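Local coordinates for phosphoribosylglycinamide synthetase (Anaerococcus prevotii, PDB 4DIM), which probably acts as an ATP-dependent ligase of the ATP-grasp type, binding ATP and metal ions, at residues 9-14 / 65-70; 20-25 / 74-79; 194-199 / 240-245. All coordinates share one frame; numbering follows the deposited sequence.

Interaction 1. Residues 9-14 / 65-70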
ATOM      1  N   ARG A   9      19.459  10.492  13.400  1.00103.15           N
ATOM      2  CA  ARG A   9      19.719   9.704  12.179  1.00 98.84           C
ATOM      3  C   ARG A   9      18.622   8.689  11.869  1.00 96.29           C
ATOM      4  O   ARG A   9      18.377   7.786  12.661  1.00 94.89           O
ATOM      5  CB  ARG A   9      21.081   8.973  12.290  1.00100.62           C
ATOM      6  CG  ARG A   9      22.284   9.928  12.458  1.00103.15           C
ATOM      7  CD  ARG A   9      23.559   9.253  12.938  1.00111.11           C
ATOM      8  NE  ARG A   9      24.067   8.245  11.995  1.00114.16           N
ATOM      9  CZ  ARG A   9      24.854   8.493  10.944  1.00123.22           C
ATOM     10  NH1 ARG A   9      25.236   7.501  10.147  1.00 99.85           N
ATOM     11  NH2 ARG A   9      25.262   9.733  10.680  1.00111.05           N
ATOM     12  N   LEU A  10      18.008   8.798  10.683  1.00 90.09           N
ATOM     13  CA  LEU A  10      16.942   7.887  10.271  1.00 87.10           C
ATOM     14  C   LEU A  10      17.352   7.220   9.022  1.00 87.48           C
ATOM     15  O   LEU A  10      17.570   7.919   8.044  1.00 87.68           O
ATOM     16  CB  LEU A  10      15.597   8.641  10.044  1.00 85.21           C
ATOM     17  CG  LEU A  10      14.405   7.800   9.538  1.00 86.10           C
ATOM     18  CD1 LEU A  10      13.872   6.924  10.602  1.00 85.57           C
ATOM     19  CD2 LEU A  10      13.321   8.680   8.959  1.00 88.36           C
ATOM     20  N   LEU A  11      17.339   5.887   9.002  1.00 81.77           N
ATOM     21  CA  LEU A  11      17.626   5.113   7.799  1.00 80.32           C
ATOM     22  C   LEU A  11      16.309   4.853   7.128  1.00 84.05           C
ATOM     23  O   LEU A  11      15.407   4.285   7.751  1.00 84.12           O
ATOM     24  CB  LEU A  11      18.354   3.790   8.131  1.00 81.67           C
ATOM     25  CG  LEU A  11      18.347   2.704   7.033  1.00 85.18           C
ATOM     26  CD1 LEU A  11      19.426   2.979   5.945  1.00 86.18           C
ATOM     27  CD2 LEU A  11      18.506   1.322   7.640  1.00 87.45           C
ATOM     28  N   ILE A  12      16.156   5.294   5.882  1.00 80.74           N
ATOM     29  CA  ILE A  12      14.930   5.040   5.151  1.00 78.03           C
ATOM     30  C   ILE A  12      15.221   3.906   4.210  1.00 85.56           C
ATOM     31  O   ILE A  12      16.092   4.047   3.359  1.00 87.34           O
ATOM     32  CB  ILE A  12      14.374   6.273   4.441  1.00 78.89           C
ATOM     33  CG1 ILE A  12      13.953   7.347   5.473  1.00 77.97           C
ATOM     34  CG2 ILE A  12      13.193   5.846   3.556  1.00 75.17           C
ATOM     35  CD1 ILE A  12      13.886   8.809   4.910  1.00 78.83           C
ATOM     36  N   LEU A  13      14.503   2.788   4.343  1.00 83.90           N
ATOM     37  CA  LEU A  13      14.726   1.619   3.486  1.00 84.70           C
ATOM     38  C   LEU A  13      13.987   1.815   2.189  1.00 85.51           C
ATOM     39  O   LEU A  13      12.756   1.812   2.187  1.00 85.27           O
ATOM     40  CB  LEU A  13      14.258   0.327   4.160  1.00 85.60           C
ATOM     41  CG  LEU A  13      15.112  -0.189   5.304  1.00 92.94           C
ATOM     42  CD1 LEU A  13      14.811   0.571   6.600  1.00 95.32           C
ATOM     43  CD2 LEU A  13      14.858  -1.637   5.546  1.00 94.96           C
ATOM     44  N   GLY A  14      14.738   2.045   1.126  1.00 81.98           N
ATOM     45  CA  GLY A  14      14.226   2.270  -0.211  1.00 81.65           C
ATOM     46  C   GLY A  14      14.378   3.720  -0.578  1.00 89.76           C
ATOM     47  O   GLY A  14      14.289   4.573   0.303  1.00 90.32           O
ATOM     48  N   GLN A  65      23.197  -6.837   9.465  1.00109.32           N
ATOM     49  CA  GLN A  65      24.642  -6.691   9.580  1.00113.62           C
ATOM     50  C   GLN A  65      25.068  -5.259   9.273  1.00118.16           C
ATOM     51  O   GLN A  65      25.834  -4.660  10.025  1.00121.46           O
ATOM     52  CB  GLN A  65      25.376  -7.676   8.628  1.00116.61           C
ATOM     53  CG  GLN A  65      25.731  -9.061   9.219  1.00136.89           C
ATOM     54  CD  GLN A  65      24.735  -9.648  10.205  1.00154.13           C
ATOM     55  OE1 GLN A  65      23.717 -10.251   9.829  1.00149.58           O
ATOM     56  NE2 GLN A  65      25.032  -9.531  11.498  1.00140.64           N
ATOM     57  N   LYS A  66      24.571  -4.717   8.175  1.00111.49           N
ATOM     58  CA  LYS A  66      24.955  -3.394   7.702  1.00110.05           C
ATOM     59  C   LYS A  66      24.546  -2.223   8.634  1.00112.42           C
ATOM     60  O   LYS A  66      25.208  -1.190   8.548  1.00113.52           O
ATOM     61  CB  LYS A  66      24.398  -3.159   6.275  1.00109.33           C
ATOM     62  CG  LYS A  66      25.154  -3.966   5.211  1.00120.75           C
ATOM     63  CD  LYS A  66      24.657  -3.709   3.794  1.00132.49           C
ATOM     64  CE  LYS A  66      25.403  -4.497   2.723  1.00147.24           C
ATOM     65  NZ  LYS A  66      26.713  -3.888   2.351  1.00159.36           N
ATOM     66  N   VAL A  67      23.539  -2.382   9.537  1.00105.80           N
ATOM     67  CA  VAL A  67      23.023  -1.296  10.396  1.00103.55           C
ATOM     68  C   VAL A  67      23.720  -1.165  11.749  1.00109.69           C
ATOM     69  O   VAL A  67      23.488  -0.188  12.470  1.00110.21           O
ATOM     70  CB  VAL A  67      21.504  -1.427  10.628  1.00104.35           C
ATOM     71  CG1 VAL A  67      20.762  -1.389   9.301  1.00100.96           C
ATOM     72  CG2 VAL A  67      21.128  -2.681  11.436  1.00105.11           C
ATOM     73  N   LYS A  68      24.529  -2.130  12.115  1.00108.47           N
ATOM     74  CA  LYS A  68      25.207  -2.085  13.408  1.00112.42           C
ATOM     75  C   LYS A  68      26.170  -0.893  13.505  1.00117.67           C
ATOM     76  O   LYS A  68      26.251  -0.256  14.566  1.00116.67           O
ATOM     77  CB  LYS A  68      25.938  -3.412  13.698  1.00117.81           C
ATOM     78  CG  LYS A  68      25.079  -4.398  14.531  1.00138.67           C
ATOM     79  CD  LYS A  68      24.968  -4.013  16.049  1.00151.00           C
ATOM     80  CE  LYS A  68      24.008  -4.899  16.823  1.00160.68           C
ATOM     81  NZ  LYS A  68      23.547  -4.276  18.096  1.00165.55           N
ATOM     82  N   ASP A  69      26.834  -0.545  12.376  1.00115.46           N
ATOM     83  CA  ASP A  69      27.769   0.574  12.337  1.00116.60           C
ATOM     84  C   ASP A  69      27.147   1.846  11.709  1.00114.62           C
ATOM     85  O   ASP A  69      27.893   2.782  11.454  1.00114.49           O
ATOM     86  CB  ASP A  69      29.043   0.148  11.595  1.00121.23           C
ATOM     87  CG  ASP A  69      29.770  -1.030  12.250  1.00141.13           C
ATOM     88  OD1 ASP A  69      30.562  -0.795  13.209  1.00146.07           O
ATOM     89  OD2 ASP A  69      29.552  -2.180  11.810  1.00149.32           O
ATOM     90  N   LEU A  70      25.794   1.947  11.569  1.00107.61           N
ATOM     91  CA  LEU A  70      25.176   3.151  10.998  1.00104.56           C
ATOM     92  C   LEU A  70      24.665   4.169  12.051  1.00110.95           C
ATOM     93  O   LEU A  70      24.215   5.250  11.657  1.00109.42           O
ATOM     94  CB  LEU A  70      24.046   2.794  10.013  1.00100.27           C
ATOM     95  CG  LEU A  70      24.501   2.122   8.687  1.00101.70           C
ATOM     96  CD1 LEU A  70      23.326   1.822   7.817  1.00 95.84           C
ATOM     97  CD2 LEU A  70      25.548   2.966   7.921  1.00102.24           C
TER

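Interaction 2. Residues 20-25 / 74-79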
ATOM      1  N   LEU A  20       9.928   9.861  -1.955  1.00 88.79           N
ATOM      2  CA  LEU A  20      10.555  11.138  -1.638  1.00 90.07           C
ATOM      3  C   LEU A  20       9.830  11.966  -0.575  1.00 88.98           C
ATOM      4  O   LEU A  20      10.426  12.915  -0.070  1.00 89.93           O
ATOM      5  CB  LEU A  20      10.841  12.006  -2.892  1.00 92.64           C
ATOM      6  CG  LEU A  20       9.755  12.553  -3.813  1.00100.75           C
ATOM      7  CD1 LEU A  20       8.762  13.542  -3.084  1.00103.81           C
ATOM      8  CD2 LEU A  20      10.421  13.286  -4.997  1.00101.68           C
ATOM      9  N   GLY A  21       8.601  11.616  -0.224  1.00 82.47           N
ATOM     10  CA  GLY A  21       7.828  12.364   0.760  1.00 81.58           C
ATOM     11  C   GLY A  21       8.363  12.221   2.166  1.00 82.79           C
ATOM     12  O   GLY A  21       8.370  13.170   2.963  1.00 82.83           O
ATOM     13  N   LEU A  22       8.808  11.022   2.469  1.00 76.86           N
ATOM     14  CA  LEU A  22       9.381  10.750   3.759  1.00 77.45           C
ATOM     15  C   LEU A  22      10.784  11.355   3.883  1.00 83.77           C
ATOM     16  O   LEU A  22      11.156  11.799   4.971  1.00 86.11           O
ATOM     17  CB  LEU A  22       9.380   9.265   3.951  1.00 76.74           C
ATOM     18  CG  LEU A  22       9.784   8.737   5.260  1.00 83.41           C
ATOM     19  CD1 LEU A  22       8.851   9.224   6.366  1.00 87.06           C
ATOM     20  CD2 LEU A  22       9.773   7.272   5.205  1.00 84.84           C
ATOM     21  N   TYR A  23      11.540  11.428   2.778  1.00 80.19           N
ATOM     22  CA  TYR A  23      12.849  12.083   2.749  1.00 80.30           C
ATOM     23  C   TYR A  23      12.671  13.585   2.933  1.00 85.28           C
ATOM     24  O   TYR A  23      13.450  14.234   3.626  1.00 88.53           O
ATOM     25  CB  TYR A  23      13.596  11.786   1.433  1.00 81.60           C
ATOM     26  CG  TYR A  23      14.205  10.406   1.369  1.00 82.99           C
ATOM     27  CD1 TYR A  23      15.487  10.159   1.867  1.00 86.36           C
ATOM     28  CD2 TYR A  23      13.520   9.351   0.792  1.00 83.00           C
ATOM     29  CE1 TYR A  23      16.049   8.882   1.828  1.00 82.77           C
ATOM     30  CE2 TYR A  23      14.078   8.069   0.734  1.00 84.09           C
ATOM     31  CZ  TYR A  23      15.359   7.850   1.224  1.00 87.21           C
ATOM     32  OH  TYR A  23      15.911   6.596   1.229  1.00 86.72           O
ATOM     33  N   LYS A  24      11.639  14.134   2.325  1.00 82.79           N
ATOM     34  CA  LYS A  24      11.338  15.563   2.407  1.00 84.09           C
ATOM     35  C   LYS A  24      10.919  15.941   3.845  1.00 88.40           C
ATOM     36  O   LYS A  24      11.406  16.924   4.397  1.00 89.73           O
ATOM     37  CB  LYS A  24      10.225  15.915   1.396  1.00 85.89           C
ATOM     38  CG  LYS A  24      10.109  17.414   1.130  1.00113.84           C
ATOM     39  CD  LYS A  24       8.739  17.841   0.598  1.00126.32           C
ATOM     40  CE  LYS A  24       7.829  18.404   1.673  1.00135.41           C
ATOM     41  NZ  LYS A  24       6.496  18.815   1.141  1.00144.53           N
ATOM     42  N   ALA A  25      10.048  15.135   4.448  1.00 84.32           N
ATOM     43  CA  ALA A  25       9.535  15.364   5.803  1.00 85.30           C
ATOM     44  C   ALA A  25      10.640  15.277   6.825  1.00 88.27           C
ATOM     45  O   ALA A  25      10.775  16.164   7.666  1.00 88.55           O
ATOM     46  CB  ALA A  25       8.447  14.363   6.127  1.00 84.28           C
ATOM     47  N   GLY A  74      16.442   5.665  14.349  1.00 97.31           N
ATOM     48  CA  GLY A  74      15.270   4.959  13.860  1.00 93.87           C
ATOM     49  C   GLY A  74      15.421   4.451  12.439  1.00 96.58           C
ATOM     50  O   GLY A  74      16.427   4.681  11.769  1.00 94.36           O
ATOM     51  N   ALA A  75      14.390   3.762  11.961  1.00 95.18           N
ATOM     52  CA  ALA A  75      14.328   3.307  10.576  1.00 92.95           C
ATOM     53  C   ALA A  75      12.889   3.318  10.099  1.00 91.39           C
ATOM     54  O   ALA A  75      11.939   3.194  10.881  1.00 85.02           O
ATOM     55  CB  ALA A  75      14.950   1.934  10.389  1.00 94.56           C
ATOM     56  N   ALA A  76      12.741   3.562   8.808  1.00 90.03           N
ATOM     57  CA  ALA A  76      11.420   3.646   8.233  1.00 88.87           C
ATOM     58  C   ALA A  76      11.421   3.164   6.809  1.00 93.70           C
ATOM     59  O   ALA A  76      12.451   3.101   6.160  1.00 94.21           O
ATOM     60  CB  ALA A  76      10.928   5.079   8.311  1.00 89.04           C
ATOM     61  N   THR A  77      10.269   2.743   6.365  1.00 91.55           N
ATOM     62  CA  THR A  77      10.028   2.315   4.992  1.00 91.19           C
ATOM     63  C   THR A  77       8.691   2.845   4.700  1.00 96.16           C
ATOM     64  O   THR A  77       7.971   3.225   5.620  1.00 95.05           O
ATOM     65  CB  THR A  77      10.165   0.795   4.785  1.00 96.70           C
ATOM     66  OG1 THR A  77      10.246   0.513   3.373  1.00 98.74           O
ATOM     67  CG2 THR A  77       9.031   0.013   5.390  1.00 92.56           C
ATOM     68  N   CYS A  78       8.368   2.950   3.436  1.00 95.32           N
ATOM     69  CA  CYS A  78       7.091   3.491   3.065  1.00 95.00           C
ATOM     70  C   CYS A  78       6.813   3.132   1.626  1.00 96.71           C
ATOM     71  O   CYS A  78       7.739   2.828   0.879  1.00 96.11           O
ATOM     72  CB  CYS A  78       7.073   5.009   3.327  1.00 97.17           C
ATOM     73  SG  CYS A  78       7.294   6.074   1.866  1.00102.83           S
ATOM     74  N   CYS A  79       5.523   2.987   1.307  1.00 93.34           N
ATOM     75  CA  CYS A  79       4.954   2.798  -0.017  1.00 93.40           C
ATOM     76  C   CYS A  79       5.292   1.474  -0.707  1.00 96.57           C
ATOM     77  O   CYS A  79       4.772   1.257  -1.795  1.00 97.33           O
ATOM     78  CB  CYS A  79       5.323   3.994  -0.892  1.00 95.64           C
ATOM     79  SG  CYS A  79       4.658   5.583  -0.262  1.00100.63           S
TER

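Interaction 3. Residues 194-199 / 240-245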
ATOM      1  N   TYR A 194     -17.479  -5.175  -4.072  1.00 85.24           N
ATOM      2  CA  TYR A 194     -16.869  -3.849  -4.226  1.00 84.95           C
ATOM      3  C   TYR A 194     -15.472  -3.817  -3.548  1.00 84.51           C
ATOM      4  O   TYR A 194     -15.374  -3.961  -2.319  1.00 81.51           O
ATOM      5  CB  TYR A 194     -17.791  -2.737  -3.676  1.00 87.44           C
ATOM      6  CG  TYR A 194     -17.256  -1.354  -3.977  1.00 91.92           C
ATOM      7  CD1 TYR A 194     -17.142  -0.899  -5.289  1.00 95.00           C
ATOM      8  CD2 TYR A 194     -16.771  -0.537  -2.960  1.00 91.47           C
ATOM      9  CE1 TYR A 194     -16.545   0.325  -5.584  1.00 93.55           C
ATOM     10  CE2 TYR A 194     -16.223   0.717  -3.242  1.00 91.90           C
ATOM     11  CZ  TYR A 194     -16.090   1.137  -4.559  1.00101.17           C
ATOM     12  OH  TYR A 194     -15.524   2.357  -4.884  1.00105.74           O
ATOM     13  N   GLU A 195     -14.396  -3.669  -4.362  1.00 79.59           N
ATOM     14  CA  GLU A 195     -13.017  -3.608  -3.840  1.00 75.67           C
ATOM     15  C   GLU A 195     -12.634  -2.186  -3.471  1.00 77.80           C
ATOM     16  O   GLU A 195     -12.863  -1.251  -4.229  1.00 79.57           O
ATOM     17  CB  GLU A 195     -11.990  -4.127  -4.837  1.00 76.10           C
ATOM     18  CG  GLU A 195     -12.155  -5.571  -5.231  1.00 91.75           C
ATOM     19  CD  GLU A 195     -11.253  -6.022  -6.371  1.00120.55           C
ATOM     20  OE1 GLU A 195     -10.600  -5.158  -7.002  1.00111.86           O
ATOM     21  OE2 GLU A 195     -11.209  -7.245  -6.639  1.00121.26           O
ATOM     22  N   PHE A 196     -12.042  -2.020  -2.305  1.00 72.49           N
ATOM     23  CA  PHE A 196     -11.581  -0.718  -1.860  1.00 71.37           C
ATOM     24  C   PHE A 196     -10.462  -0.968  -0.865  1.00 72.62           C
ATOM     25  O   PHE A 196     -10.087  -2.115  -0.662  1.00 71.94           O
ATOM     26  CB  PHE A 196     -12.758   0.109  -1.280  1.00 74.14           C
ATOM     27  CG  PHE A 196     -13.350  -0.456  -0.021  1.00 76.66           C
ATOM     28  CD1 PHE A 196     -12.957   0.016   1.220  1.00 79.45           C
ATOM     29  CD2 PHE A 196     -14.174  -1.562  -0.064  1.00 80.68           C
ATOM     30  CE1 PHE A 196     -13.417  -0.580   2.392  1.00 80.30           C
ATOM     31  CE2 PHE A 196     -14.585  -2.186   1.108  1.00 84.65           C
ATOM     32  CZ  PHE A 196     -14.257  -1.648   2.331  1.00 81.44           C
ATOM     33  N   GLY A 197      -9.908   0.088  -0.302  1.00 68.18           N
ATOM     34  CA  GLY A 197      -8.837  -0.007   0.670  1.00 65.99           C
ATOM     35  C   GLY A 197      -9.037   0.871   1.883  1.00 71.89           C
ATOM     36  O   GLY A 197     -10.047   1.570   2.019  1.00 71.72           O
ATOM     37  N   ALA A 198      -8.035   0.869   2.762  1.00 70.68           N
ATOM     38  CA  ALA A 198      -8.043   1.722   3.935  1.00 70.41           C
ATOM     39  C   ALA A 198      -6.653   1.954   4.454  1.00 73.33           C
ATOM     40  O   ALA A 198      -5.791   1.091   4.321  1.00 74.83           O
ATOM     41  CB  ALA A 198      -8.899   1.112   5.021  1.00 72.23           C
ATOM     42  N   GLN A 199      -6.453   3.110   5.088  1.00 66.79           N
ATOM     43  CA  GLN A 199      -5.218   3.491   5.750  1.00 64.51           C
ATOM     44  C   GLN A 199      -5.477   3.527   7.223  1.00 66.35           C
ATOM     45  O   GLN A 199      -6.579   3.861   7.650  1.00 67.21           O
ATOM     46  CB  GLN A 199      -4.688   4.881   5.309  1.00 65.32           C
ATOM     47  CG  GLN A 199      -4.289   5.044   3.851  1.00 66.97           C
ATOM     48  CD  GLN A 199      -3.226   4.098   3.350  1.00 76.64           C
ATOM     49  OE1 GLN A 199      -2.041   4.270   3.618  1.00 74.91           O
ATOM     50  NE2 GLN A 199      -3.622   3.061   2.637  1.00 71.23           N
ATOM     51  N   GLU A 240     -17.850   2.230   9.345  1.00 90.65           N
ATOM     52  CA  GLU A 240     -17.678   1.742  10.720  1.00 91.55           C
ATOM     53  C   GLU A 240     -17.345   0.282  10.775  1.00 93.68           C
ATOM     54  O   GLU A 240     -16.597  -0.133  11.655  1.00 93.71           O
ATOM     55  CB  GLU A 240     -18.937   1.996  11.532  1.00 95.71           C
ATOM     56  CG  GLU A 240     -19.235   3.474  11.741  1.00112.14           C
ATOM     57  CD  GLU A 240     -18.102   4.375  12.220  1.00135.27           C
ATOM     58  OE1 GLU A 240     -17.534   4.110  13.310  1.00126.60           O
ATOM     59  OE2 GLU A 240     -17.801   5.367  11.509  1.00120.60           O
ATOM     60  N   LYS A 241     -17.914  -0.509   9.858  1.00 88.08           N
ATOM     61  CA  LYS A 241     -17.577  -1.922   9.735  1.00 85.08           C
ATOM     62  C   LYS A 241     -16.087  -2.099   9.358  1.00 84.97           C
ATOM     63  O   LYS A 241     -15.476  -3.051   9.808  1.00 86.75           O
ATOM     64  CB  LYS A 241     -18.484  -2.594   8.706  1.00 85.79           C
ATOM     65  CG  LYS A 241     -19.800  -3.072   9.280  1.00 89.62           C
ATOM     66  CD  LYS A 241     -20.761  -3.517   8.176  1.00 97.85           C
ATOM     67  CE  LYS A 241     -22.131  -3.897   8.702  1.00 94.18           C
ATOM     68  NZ  LYS A 241     -23.141  -3.869   7.625  1.00 93.64           N
ATOM     69  N   THR A 242     -15.522  -1.181   8.566  1.00 77.52           N
ATOM     70  CA  THR A 242     -14.117  -1.182   8.136  1.00 75.66           C
ATOM     71  C   THR A 242     -13.214  -0.839   9.345  1.00 82.06           C
ATOM     72  O   THR A 242     -12.195  -1.508   9.582  1.00 82.57           O
ATOM     73  CB  THR A 242     -13.939  -0.197   6.936  1.00 77.58           C
ATOM     74  OG1 THR A 242     -14.672  -0.707   5.830  1.00 77.00           O
ATOM     75  CG2 THR A 242     -12.518  -0.028   6.494  1.00 74.71           C
ATOM     76  N   LYS A 243     -13.601   0.183  10.105  1.00 79.26           N
ATOM     77  CA  LYS A 243     -12.917   0.584  11.332  1.00 80.12           C
ATOM     78  C   LYS A 243     -12.864  -0.589  12.312  1.00 86.96           C
ATOM     79  O   LYS A 243     -11.835  -0.836  12.938  1.00 87.70           O
ATOM     80  CB  LYS A 243     -13.638   1.796  12.003  1.00 83.49           C
ATOM     81  CG  LYS A 243     -13.361   3.153  11.324  1.00 97.55           C
ATOM     82  CD  LYS A 243     -14.210   4.314  11.775  1.00107.86           C
ATOM     83  CE  LYS A 243     -13.901   5.548  10.943  1.00107.87           C
ATOM     84  NZ  LYS A 243     -14.695   6.745  11.376  1.00112.32           N
ATOM     85  N   THR A 244     -13.957  -1.347  12.384  1.00 84.30           N
ATOM     86  CA  THR A 244     -14.035  -2.487  13.259  1.00 85.58           C
ATOM     87  C   THR A 244     -13.081  -3.591  12.828  1.00 88.96           C
ATOM     88  O   THR A 244     -12.352  -4.102  13.684  1.00 91.34           O
ATOM     89  CB  THR A 244     -15.466  -3.010  13.330  1.00 93.47           C
ATOM     90  OG1 THR A 244     -16.257  -2.050  14.050  1.00 92.19           O
ATOM     91  CG2 THR A 244     -15.551  -4.379  14.021  1.00 93.20           C
ATOM     92  N   GLU A 245     -13.121  -4.017  11.544  1.00 81.75           N
ATOM     93  CA  GLU A 245     -12.275  -5.132  11.101  1.00 80.05           C
ATOM     94  C   GLU A 245     -10.811  -4.749  11.094  1.00 79.98           C
ATOM     95  O   GLU A 245      -9.984  -5.584  11.446  1.00 79.94           O
ATOM     96  CB  GLU A 245     -12.670  -5.652   9.710  1.00 80.73           C
ATOM     97  CG  GLU A 245     -14.027  -6.313   9.592  1.00 95.79           C
ATOM     98  CD  GLU A 245     -14.427  -7.277  10.694  1.00112.11           C
ATOM     99  OE1 GLU A 245     -13.864  -8.391  10.720  1.00 85.97           O
ATOM    100  OE2 GLU A 245     -15.325  -6.944  11.503  1.00103.44           O
TER

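Interaction 1. Residues 9-14 / 65-70
The guanidinium of Arg-9 is the one flat side-chain group in this contact, and it meets Leu-70 with an edge: the backbone O of Leu-70 lies 7° out of the guanidinium plane, facing the side that carries NE and NH1. The grip is side-on, with two nitrogens on a single acceptor, Arg-9 NE at 3.0 Å and Arg-9 NH1 at 2.9 Å from Leu-70 O. Neither bond is straight, with an N-H...O angle of 145° at NE, as expected when two N-H groups converge on one oxygen. Both donors approach from the same face of the carbonyl plane, NH1 well above it. A bend at chi3 (63°) turns the end of the arginine chain to present this edge. Beside the polar grip, Leu-11 CD2 meets Val-67 CG1 at 3.9 Å, the two side chains crossing at about a right angle, while Leu-11 CD1 and Leu-70 CD1 are farther apart at 4.5 Å. Ile-90 of helix 84-94 also packs on Leu-11. A leucine in place of Arg-9 would probably leave the carbonyl of Leu-70 without its two donors and Glu-51, which forms a salt bridge with NH1, without its mate. One arginine thus ties the type I beta turn 67-70 to the start of strand 9-13, and its positive charge, probably balanced by Glu-51, should polarise the Leu-70 carbonyl.

Interaction 2. Residues 20-25 / 74-79
Leu-22 reaches from helix 20-29 to the segment 74-79 with a single methyl, CD2, which touches two side chains of that segment. It is 4.0 Å from Ala-76 CB and equally 4.0 Å from Cys-78 CB, two residues apart on the same side of the extended chain. The leucine torsions explain the reach: CG stands anti to the backbone N (chi1 -173°), which extends the side chain from the helix, and chi2 of 61° turns CD1 aside and leaves CD2 as the outermost atom, pointing at the two CB atoms. Ala-76 has just its methyl to offer; in Cys-78, CB makes the closest approach, with SG only slightly farther, 4.3 Å from Leu-22 CD2. The intervening Thr-77 points its CB away from the helix, and its OG1 is hydrogen-bonded to Leu-13 O. The side-chain contacts are apolar and rest mainly on one leucine branch, with the Thr-77 carbonyl O only at the margin. Around it, Tyr-298, Ile-301 and Ala-302 of helix 297-305 pack against Leu-22, and Ile-12 of strand 9-13 touches it. Helix 20-29 covers one face of the parallel sheet at strand 74-76, while Ala-75 and Thr-77 pack against helix 84-94 on the other.

Interaction 3. Residues 194-199 / 240-245
Thr-242 meets Phe-196 and Ala-198 with its two branches. Its OG1 comes to the rim of the Phe-196 ring, near the ring plane, in van der Waals contact 3.6 Å from CZ and 3.7 Å from CE1, while its methyl CG2 lies 4.1 Å from Ala-198 CB. Phenylalanine and threonine lie alongside each other, running opposite ways. With chi1 at -66°, OG1 sits anti to the threonine's own carbonyl carbon, beside its backbone N, where it hydrogen-bonds to the O of Ile-238 one helical turn earlier; the hydroxyl is thus satisfied within its helix although its neighbours across the contact are carbon atoms. Val-271 of strand 270-277 packs against both Phe-196 and Thr-242, adding to the buried side. The outward side of the helix is polar and looser: Lys-243 NZ makes a weak salt bridge of 3.4 Å with Glu-240 OE2, and the exposed Thr-244 places OG1 3.1 Å from Glu-240 O as a hydrogen-bond donor. That carbonyl also receives Thr-244 N, from the opposite face of its plane. Helix 236-253 packs on the antiparallel sheet through alternate residues, Phe-196 and Ala-198, of strand 194-203, consistent with the ATP-grasp domain to which both segments belong.

How the interactions relate
Interactions 1 and 2 both reach the same parallel sheet and interlock along the chain: strand 9-13 leads into helix 20-29, and helix 60-66 leads on to strand 74-76, the neighbour of 9-13. Their centres are 13 Å apart and they touch directly, with Leu-13 N 2.8 Å from Ala-76 O and Gly-14 O 2.8 Å from Tyr-23 OH, both probable hydrogen bonds. Interaction 3 lies across the centre of the chain in the antiparallel sheet of the ATP-grasp region, its nearest atoms about 8 Å from interaction 2 and about 15 Å from interaction 1. Residues Cys-78 and Gln-199 both contact Val-280, a loop residue that bridges the two regions.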